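PDB 5GN1: ATP-dependent helicase FUN30 from Saccharomyces cerevisiae S288c, which uses ATP hydrolysis, through an ATPase domain whose C-terminal part is this chain, to remodel nucleosomes, promoting DNA end resection at breaks and supporting heterochromatin organization. Local coordinates for residues N169-S172 and K173-L176. Residues are numbered along the deposited sequence; the frame is centred on the assembly and turned at random.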
loop_
_atom_site.group_PDB
_atom_site.type_symbol
_atom_site.label_atom_id
_atom_site.label_comp_id
_atom_site.label_asym_id
_atom_site.label_seq_id
_atom_site.Cartn_x
_atom_site.Cartn_y
_atom_site.Cartn_z
ATOM N N ASN A 169 14.243 -17.536 16.171
ATOM C CA ASN A 169 14.426 -18.735 16.983
ATOM C C ASN A 169 13.112 -19.294 17.504
ATOM O O ASN A 169 13.043 -20.483 17.826
ATOM C CB ASN A 169 15.372 -18.442 18.152
ATOM C CG ASN A 169 16.544 -17.546 17.754
ATOM O OD1 ASN A 169 16.940 -16.641 18.510
ATOM N ND2 ASN A 169 17.101 -17.786 16.555
ATOM N N THR A 170 12.063 -18.478 17.571
ATOM C CA THR A 170 10.772 -18.958 18.034
ATOM C C THR A 170 9.699 -18.966 16.955
ATOM O O THR A 170 8.718 -19.709 17.083
ATOM C CB THR A 170 10.288 -18.105 19.215
ATOM O OG1 THR A 170 11.378 -17.899 20.120
ATOM C CG2 THR A 170 9.198 -18.812 19.953
ATOM N N LEU A 171 9.861 -18.185 15.894
ATOM C CA LEU A 171 8.784 -18.000 14.944
ATOM C C LEU A 171 9.176 -18.242 13.494
ATOM O O LEU A 171 8.299 -18.188 12.630
ATOM C CB LEU A 171 8.199 -16.585 15.082
ATOM C CG LEU A 171 7.755 -16.206 16.496
ATOM C CD1 LEU A 171 7.288 -14.754 16.544
ATOM C CD2 LEU A 171 6.661 -17.137 16.964
ATOM N N SER A 172 10.451 -18.516 13.205
ATOM C CA SER A 172 10.883 -18.640 11.815
ATOM C C SER A 172 10.082 -19.689 11.057
ATOM O O SER A 172 9.937 -19.587 9.834
ATOM C CB SER A 172 12.363 -18.994 11.741
ATOM O OG SER A 172 12.514 -20.387 11.925
ATOM N N LYS A 173 9.568 -20.705 11.751
ATOM C CA LYS A 173 8.776 -21.726 11.077
ATOM C C LYS A 173 7.439 -21.184 10.592
ATOM O O LYS A 173 6.792 -21.823 9.759
ATOM C CB LYS A 173 8.561 -22.939 11.998
ATOM C CG LYS A 173 7.396 -22.865 12.984
ATOM C CD LYS A 173 7.075 -24.278 13.488
ATOM C CE LYS A 173 6.753 -24.333 14.972
ATOM N NZ LYS A 173 5.969 -25.552 15.337
ATOM N N TYR A 174 7.019 -20.022 11.089
ATOM C CA TYR A 174 5.789 -19.388 10.645
ATOM C C TYR A 174 6.012 -18.336 9.560
ATOM O O TYR A 174 5.027 -17.822 9.018
ATOM C CB TYR A 174 5.061 -18.753 11.839
ATOM C CG TYR A 174 4.696 -19.750 12.912
ATOM C CD1 TYR A 174 3.537 -20.517 12.811
ATOM C CD2 TYR A 174 5.506 -19.927 14.028
ATOM C CE1 TYR A 174 3.196 -21.435 13.793
ATOM C CE2 TYR A 174 5.179 -20.841 15.010
ATOM C CZ TYR A 174 4.024 -21.592 14.889
ATOM O OH TYR A 174 3.693 -22.500 15.867
ATOM N N GLN A 175 7.266 -18.010 9.234
ATOM C CA GLN A 175 7.562 -17.065 8.161
ATOM C C GLN A 175 6.900 -17.489 6.855
ATOM O O GLN A 175 6.726 -18.676 6.574
ATOM C CB GLN A 175 9.061 -16.966 7.920
ATOM C CG GLN A 175 9.873 -16.403 9.041
ATOM C CD GLN A 175 11.331 -16.262 8.655
ATOM O OE1 GLN A 175 11.719 -16.556 7.517
ATOM N NE2 GLN A 175 12.147 -15.794 9.593
ATOM N N LEU A 176 6.544 -16.501 6.044
ATOM C CA LEU A 176 6.127 -16.787 4.679
ATOM C C LEU A 176 7.343 -17.159 3.838
ATOM O O LEU A 176 8.388 -16.507 3.914
ATOM C CB LEU A 176 5.411 -15.577 4.082
ATOM C CG LEU A 176 4.221 -15.048 4.885
ATOM C CD1 LEU A 176 3.652 -13.791 4.231
ATOM C CD2 LEU A 176 3.136 -16.120 5.039
#
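Two backbone hydrogen bonds join Leu171 and Ser172 to Tyr174 and Gln175. Tyr174 N donates to Leu171 O at 2.7 Å, with an N-H...O angle of 155°. Gln175 N donates to Ser172 O over 3.2 Å. They close two overlapping type I beta turns, 171-174 and 172-175.

Apolar contact is made by Leu171 and Tyr174. Leu171 CD2 lies 4.2 Å from Tyr174 CD2. The tyrosine ring turns its edge to the leucine backbone, with Leu171 CA near the ring plane. Lys173 CG rests 3.6 Å above one ring face, offset toward the rim. Lys173 CG stands between its own backbone N and carbonyl carbon (chi1 85°), on the side of the neighbouring ring.

These turns lead the chain from helix 168-171 into the loop toward helix 185-200. They lie in the helical part between strands 49-56 and 205-209, which stands out from the RecA-like sheet and is probably the protrusion of SNF2 enzymes. Leu171 and Tyr174 both pack on helices 123-133 and 157-166. Thr170 touches Ala132 of helix 123-133 and bonds through OG1 to Glu136 OE2 beyond that helix.

The Gln175 side chain runs extended alongside Ser172. Its CG comes 3.3 Å from Ser172 O, and NE2 lies 3.9 Å from Ser172 CB. NE2 also donates to Cys164 O of helix 157-166. Cut back to an alanine, this residue would probably leave Cys164 O without this donor and bare one flank of Ser172.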